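Local coordinates for protein extracellular ligand-binding receptor (Sphaerobacter thermophilus, PDB 4ZPJ) that probably serves as the extracellular substrate-binding component of an ABC transporter, capturing a ligand between two lobes, as in other members of the leucine-binding protein family, at residues G68-G71 and E72-R76; V268-E272 and F273-D277. One frame throughout, in Å; residues are numbered along the deposited sequence. Where two conformers were deposited one is given.

Contact 1 (G68-G71 and E72-R76); sequences GVNG and EGNLR
Asn70 and Asn74 stand side by side one turn apart on helix 68-84, the first helix of this type I periplasmic binding protein fold, which follows strand 55-61. Their side chains point the same way, but the two amide planes are turned 77° against each other, so the groups pack alongside without stacking. In Asn70, CG lies anti to the backbone N (chi1 -176°), which sends the amide straight out from the helix, and OD1 is its branch nearest Asn74. CG of Asn74 comes within 3.8 Å of Asn70 O, the same carbonyl oxygen that accepts Asn74 N at 3.0 Å in a regular helical bond. Replacing Asn74 by an alanine would remove the amide and is likely to open a gap beside Asn70 OD1 and against Val337 and Asn151. Beyond the helix, both asparagines rest on Val337 of helix 336-354, and Asn70 ND2 makes a weak hydrogen bond to Asn151 OD1.

CB and CG of Glu72 lie against Gly68 O, while the carboxylate leads away. A chi1 of -65° keeps CG beside its own backbone N, 3.1 Å from Gly68 O, which also receives Glu72 N at 2.9 Å; the bend at chi2 then turns the carboxylate. Gly71 O is likewise approached twice: Leu75 N donates to it at 2.8 Å, while Leu75 CB sits 3.6 Å from Gly71 O. Arg76, salt-bridged through NE to Asp338 OD1, turns one guanidinium face to the backbone, with Gly73 CA 3.3 Å above that plane, toward its rim.

Contact 2 (V268-E272 and F273-D277); sequences VQYQE and FGLKD
Tyr270 O and Leu275 N, 3.2 Å apart in a weak hydrogen bond, close a Schellman motif at the C-terminal end of helix 261-272, where Gly274 turns the chain with a positive phi of 111° and Gly274 N reaches Gln271 O in a second weak bond. Tyr270 O also accepts Lys276 N, which comes from above the carbonyl plane. The apolar contact that goes with this motif is a CH-pi interaction: Leu275 CB sits over the centre of the Tyr270 ring, 3.7 Å from the centroid and 12° off the normal, and the two side chains cross at about a right angle. A chi1 of -167° sends the ring out from the flank of the last turn, and the chain turning at Gly274 brings Leu275 CB over its face. Gln271 and Lys276 run alongside each other, CB of Gln271 4.1 Å from CB of Lys276; Gln271 NE2 then reaches Asp298 OD2, and Lys276 NZ the carbonyl oxygens of Ala299 and Leu301. One water bridges Gln271 O and Asp277 N. Around the turn, Tyr270 and Phe273 both touch Leu240 of helix 237-246, and Tyr270 OH bonds to Ile279 O, just ahead of strand 281-283.

Overall arrangement
Contact 1 comes first along the chain and contact 2 follows in series; their centres lie 31 Å apart and their nearest atoms about 18 Å, without touching. Residues 68-76 begin the helix that leads from strand 55-61 toward strands 88-89 and 92-100 of the mixed sheet in one lobe. Residues 268-277 end the helix of a beta-alpha-beta crossover joining strands 252-256 and 281-283, neighbours in the parallel sheet of the other lobe. The centre of contact 1 lies about 12 Å from the centre of the chain and that of contact 2 about 27 Å. Belonging to different lobes, they probably shift relative to each other if the lobes close on a ligand, as in relatives.

Contact 1 (G68-G71 and E72-R76)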
ATOM      1  N   GLY A  68      -9.352 -10.689   4.240  1.00 46.41           N
ATOM      2  CA  GLY A  68      -9.659 -11.098   2.889  1.00 46.67           C
ATOM      3  C   GLY A  68     -10.009  -9.999   1.953  1.00 44.17           C
ATOM      4  O   GLY A  68      -9.743 -10.068   0.775  1.00 47.67           O
ATOM      5  N   VAL A  69     -10.623  -8.971   2.466  1.00 45.03           N
ATOM      6  CA  VAL A  69     -10.920  -7.788   1.658  0.60 46.50           C
ATOM      7  C   VAL A  69      -9.667  -7.182   0.961  1.00 44.79           C
ATOM      8  O   VAL A  69      -9.774  -6.664  -0.150  1.00 43.06           O
ATOM      9  CB  VAL A  69     -11.716  -6.761   2.501  0.60 46.93           C
ATOM     10  CG1 VAL A  69     -11.602  -5.343   1.961  0.60 46.63           C
ATOM     11  CG2 VAL A  69     -13.181  -7.201   2.549  0.60 46.71           C
ATOM     12  N   ASN A  70      -8.499  -7.287   1.599  1.00 43.21           N
ATOM     13  CA  ASN A  70      -7.241  -6.777   1.064  1.00 44.03           C
ATOM     14  C   ASN A  70      -6.695  -7.681  -0.044  1.00 44.94           C
ATOM     15  O   ASN A  70      -6.353  -7.216  -1.156  1.00 38.54           O
ATOM     16  CB  ASN A  70      -6.234  -6.648   2.193  1.00 47.78           C
ATOM     17  CG  ASN A  70      -4.916  -6.038   1.739  1.00 51.68           C
ATOM     18  OD1 ASN A  70      -4.275  -6.467   0.761  1.00 54.76           O
ATOM     19  ND2 ASN A  70      -4.497  -5.041   2.453  1.00 51.66           N
ATOM     20  N   GLY A  71      -6.679  -8.988   0.209  1.00 42.41           N
ATOM     21  CA  GLY A  71      -6.294  -9.892  -0.871  1.00 43.42           C
ATOM     22  C   GLY A  71      -7.194  -9.814  -2.103  1.00 42.60           C
ATOM     23  O   GLY A  71      -6.709  -9.796  -3.245  1.00 41.69           O
ATOM     24  N   GLU A  72      -8.504  -9.779  -1.862  1.00 40.92           N
ATOM     25  CA  GLU A  72      -9.498  -9.614  -2.930  1.00 41.02           C
ATOM     26  C   GLU A  72      -9.166  -8.379  -3.810  1.00 39.29           C
ATOM     27  O   GLU A  72      -9.244  -8.441  -5.051  1.00 37.64           O
ATOM     28  CB  GLU A  72     -10.916  -9.512  -2.374  1.00 41.31           C
ATOM     29  CG  GLU A  72     -11.502 -10.758  -1.663  1.00 48.41           C
ATOM     30  CD  GLU A  72     -11.818 -11.884  -2.608  1.00 54.26           C
ATOM     31  OE1 GLU A  72     -11.488 -11.698  -3.786  1.00 54.88           O
ATOM     32  OE2 GLU A  72     -12.347 -12.964  -2.192  1.00 68.98           O
ATOM     33  N   GLY A  73      -8.794  -7.277  -3.168  1.00 38.11           N
ATOM     34  CA  GLY A  73      -8.451  -6.039  -3.892  1.00 38.42           C
ATOM     35  C   GLY A  73      -7.211  -6.227  -4.743  1.00 39.03           C
ATOM     36  O   GLY A  73      -7.139  -5.787  -5.880  1.00 39.15           O
ATOM     37  N   ASN A  74      -6.225  -6.907  -4.173  1.00 39.18           N
ATOM     38  CA  ASN A  74      -5.025  -7.189  -4.876  1.00 38.19           C
ATOM     39  C   ASN A  74      -5.356  -8.061  -6.121  1.00 39.78           C
ATOM     40  O   ASN A  74      -4.839  -7.803  -7.211  1.00 38.89           O
ATOM     41  CB  ASN A  74      -4.004  -7.859  -3.939  1.00 37.38           C
ATOM     42  CG  ASN A  74      -3.108  -6.856  -3.173  1.00 37.13           C
ATOM     43  OD1 ASN A  74      -3.270  -5.631  -3.216  1.00 39.33           O
ATOM     44  ND2 ASN A  74      -2.131  -7.389  -2.518  1.00 37.03           N
ATOM     45  N   LEU A  75      -6.217  -9.072  -5.943  1.00 38.15           N
ATOM     46  CA  LEU A  75      -6.544  -9.982  -7.012  1.00 36.76           C
ATOM     47  C   LEU A  75      -7.312  -9.295  -8.112  1.00 36.57           C
ATOM     48  O   LEU A  75      -7.036  -9.523  -9.285  1.00 38.71           O
ATOM     49  CB  LEU A  75      -7.272 -11.232  -6.485  1.00 36.35           C
ATOM     50  CG  LEU A  75      -7.738 -12.288  -7.439  1.00 37.44           C
ATOM     51  CD1 LEU A  75      -6.563 -12.869  -8.186  1.00 38.05           C
ATOM     52  CD2 LEU A  75      -8.538 -13.383  -6.716  1.00 39.49           C
ATOM     53  N   ARG A  76      -8.239  -8.426  -7.773  1.00 37.93           N
ATOM     54  CA  ARG A  76      -8.895  -7.615  -8.818  1.00 38.29           C
ATOM     55  C   ARG A  76      -7.946  -6.752  -9.629  1.00 39.90           C
ATOM     56  O   ARG A  76      -8.065  -6.667 -10.849  1.00 41.50           O
ATOM     57  CB  ARG A  76      -9.934  -6.692  -8.210  1.00 39.00           C
ATOM     58  CG  ARG A  76     -11.134  -7.423  -7.624  1.00 40.34           C
ATOM     59  CD  ARG A  76     -12.187  -6.442  -7.121  1.00 40.34           C
ATOM     60  NE  ARG A  76     -11.718  -5.524  -6.097  1.00 38.40           N
ATOM     61  CZ  ARG A  76     -12.019  -5.606  -4.786  1.00 41.28           C
ATOM     62  NH1 ARG A  76     -12.787  -6.596  -4.279  1.00 42.24           N
ATOM     63  NH2 ARG A  76     -11.539  -4.690  -3.951  1.00 38.43           N
TER

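Contact 2 (V268-E272 and F273-D277)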
ATOM      1  N   VAL A 268     -14.330   9.259  13.173  1.00 38.65           N
ATOM      2  CA  VAL A 268     -15.657   9.738  13.492  1.00 40.87           C
ATOM      3  C   VAL A 268     -15.621  10.298  14.920  1.00 41.32           C
ATOM      4  O   VAL A 268     -16.237  11.328  15.192  1.00 43.01           O
ATOM      5  CB  VAL A 268     -16.749   8.609  13.359  1.00 43.51           C
ATOM      6  CG1 VAL A 268     -17.995   8.926  14.180  1.00 44.34           C
ATOM      7  CG2 VAL A 268     -17.167   8.370  11.902  1.00 41.31           C
ATOM      8  N   GLN A 269     -14.910   9.643  15.829  1.00 40.84           N
ATOM      9  CA  GLN A 269     -14.930  10.090  17.232  1.00 42.91           C
ATOM     10  C   GLN A 269     -14.029  11.302  17.418  1.00 40.53           C
ATOM     11  O   GLN A 269     -14.274  12.169  18.254  1.00 39.50           O
ATOM     12  CB  GLN A 269     -14.568   8.962  18.202  1.00 43.67           C
ATOM     13  CG  GLN A 269     -15.556   7.778  18.136  1.00 45.49           C
ATOM     14  CD  GLN A 269     -15.154   6.615  19.045  1.00 46.97           C
ATOM     15  OE1 GLN A 269     -14.359   6.765  19.967  1.00 47.65           O
ATOM     16  NE2 GLN A 269     -15.689   5.455  18.770  1.00 49.62           N
ATOM     17  N   TYR A 270     -13.014  11.381  16.598  1.00 39.80           N
ATOM     18  CA  TYR A 270     -12.171  12.564  16.570  1.00 40.11           C
ATOM     19  C   TYR A 270     -13.013  13.797  16.277  1.00 39.76           C
ATOM     20  O   TYR A 270     -12.833  14.824  16.917  1.00 42.90           O
ATOM     21  CB  TYR A 270     -11.034  12.386  15.575  1.00 39.23           C
ATOM     22  CG  TYR A 270      -9.942  13.404  15.696  1.00 41.32           C
ATOM     23  CD1 TYR A 270      -8.860  13.204  16.581  1.00 45.91           C
ATOM     24  CD2 TYR A 270      -9.960  14.556  14.947  1.00 42.29           C
ATOM     25  CE1 TYR A 270      -7.833  14.129  16.690  1.00 46.03           C
ATOM     26  CE2 TYR A 270      -8.926  15.477  15.038  1.00 44.23           C
ATOM     27  CZ  TYR A 270      -7.870  15.257  15.902  1.00 45.80           C
ATOM     28  OH  TYR A 270      -6.883  16.195  16.016  1.00 47.92           O
ATOM     29  N   GLN A 271     -13.991  13.681  15.402  1.00 38.79           N
ATOM     30  CA  GLN A 271     -14.822  14.818  15.092  1.00 42.62           C
ATOM     31  C   GLN A 271     -15.900  15.022  16.116  1.00 43.75           C
ATOM     32  O   GLN A 271     -16.126  16.119  16.574  1.00 45.64           O
ATOM     33  CB  GLN A 271     -15.470  14.621  13.739  1.00 46.15           C
ATOM     34  CG  GLN A 271     -16.456  15.707  13.359  1.00 50.85           C
ATOM     35  CD  GLN A 271     -17.375  15.227  12.249  1.00 55.12           C
ATOM     36  OE1 GLN A 271     -17.883  14.099  12.274  1.00 56.06           O
ATOM     37  NE2 GLN A 271     -17.584  16.079  11.273  1.00 57.89           N
ATOM     38  N   GLU A 272     -16.576  13.947  16.478  1.00 45.25           N
ATOM     39  CA  GLU A 272     -17.669  14.022  17.448  1.00 47.25           C
ATOM     40  C   GLU A 272     -17.236  14.536  18.820  1.00 47.32           C
ATOM     41  O   GLU A 272     -17.978  15.245  19.478  1.00 45.85           O
ATOM     42  CB  GLU A 272     -18.353  12.644  17.587  1.00 48.58           C
ATOM     43  CG  GLU A 272     -19.162  12.289  16.350  1.00 50.98           C
ATOM     44  CD  GLU A 272     -19.951  10.999  16.485  1.00 56.85           C
ATOM     45  OE1 GLU A 272     -19.589  10.123  17.310  1.00 60.95           O
ATOM     46  OE2 GLU A 272     -20.948  10.858  15.736  1.00 65.65           O
ATOM     47  N   PHE A 273     -16.019  14.204  19.212  1.00 48.11           N
ATOM     48  CA  PHE A 273     -15.465  14.580  20.526  1.00 51.72           C
ATOM     49  C   PHE A 273     -14.973  16.026  20.488  1.00 50.87           C
ATOM     50  O   PHE A 273     -14.773  16.633  21.525  1.00 49.44           O
ATOM     51  CB  PHE A 273     -14.315  13.635  20.829  1.00 54.99           C
ATOM     52  CG  PHE A 273     -13.961  13.489  22.269  1.00 61.26           C
ATOM     53  CD1 PHE A 273     -14.766  12.758  23.124  1.00 64.62           C
ATOM     54  CD2 PHE A 273     -12.736  13.974  22.750  1.00 64.53           C
ATOM     55  CE1 PHE A 273     -14.406  12.595  24.451  1.00 68.01           C
ATOM     56  CE2 PHE A 273     -12.367  13.808  24.070  1.00 66.63           C
ATOM     57  CZ  PHE A 273     -13.203  13.115  24.926  1.00 68.92           C
ATOM     58  N   GLY A 274     -14.797  16.608  19.300  1.00 47.87           N
ATOM     59  CA  GLY A 274     -14.565  18.048  19.257  1.00 49.87           C
ATOM     60  C   GLY A 274     -13.147  18.414  18.841  1.00 50.48           C
ATOM     61  O   GLY A 274     -12.847  19.587  18.605  1.00 49.50           O
ATOM     62  N   LEU A 275     -12.293  17.401  18.712  1.00 48.47           N
ATOM     63  CA  LEU A 275     -10.903  17.638  18.347  1.00 48.55           C
ATOM     64  C   LEU A 275     -10.754  18.092  16.917  1.00 47.24           C
ATOM     65  O   LEU A 275      -9.876  18.837  16.612  1.00 49.88           O
ATOM     66  CB  LEU A 275     -10.020  16.415  18.607  1.00 46.54           C
ATOM     67  CG  LEU A 275     -10.024  15.917  20.048  1.00 51.04           C
ATOM     68  CD1 LEU A 275      -8.738  15.151  20.337  1.00 52.50           C
ATOM     69  CD2 LEU A 275     -10.152  17.045  21.073  1.00 53.89           C
ATOM     70  N   LYS A 276     -11.607  17.673  16.031  1.00 49.95           N
ATOM     71  CA  LYS A 276     -11.459  18.141  14.663  1.00 49.78           C
ATOM     72  C   LYS A 276     -11.569  19.669  14.585  1.00 55.03           C
ATOM     73  O   LYS A 276     -10.824  20.324  13.846  1.00 52.14           O
ATOM     74  CB  LYS A 276     -12.476  17.457  13.783  1.00 49.89           C
ATOM     75  CG  LYS A 276     -12.325  17.914  12.392  1.00 50.29           C
ATOM     76  CD  LYS A 276     -13.088  17.124  11.403  1.00 51.03           C
ATOM     77  CE  LYS A 276     -12.489  17.474  10.034  1.00 51.73           C
ATOM     78  NZ  LYS A 276     -13.553  17.276   9.054  1.00 53.28           N
ATOM     79  N   ASP A 277     -12.457  20.244  15.395  1.00 57.10           N
ATOM     80  CA  ASP A 277     -12.645  21.678  15.420  1.00 63.02           C
ATOM     81  C   ASP A 277     -11.406  22.422  15.922  1.00 63.29           C
ATOM     82  O   ASP A 277     -11.283  23.611  15.652  1.00 63.06           O
ATOM     83  CB  ASP A 277     -13.882  22.096  16.271  1.00 67.64           C
ATOM     84  CG  ASP A 277     -15.240  21.861  15.543  1.00 76.66           C
ATOM     85  OD1 ASP A 277     -15.282  21.144  14.511  1.00 80.85           O
ATOM     86  OD2 ASP A 277     -16.285  22.393  16.015  1.00 87.78           O
TER
HETATM   87  O   HOH W   1     -14.712  18.465  15.914  1.00 59.08           O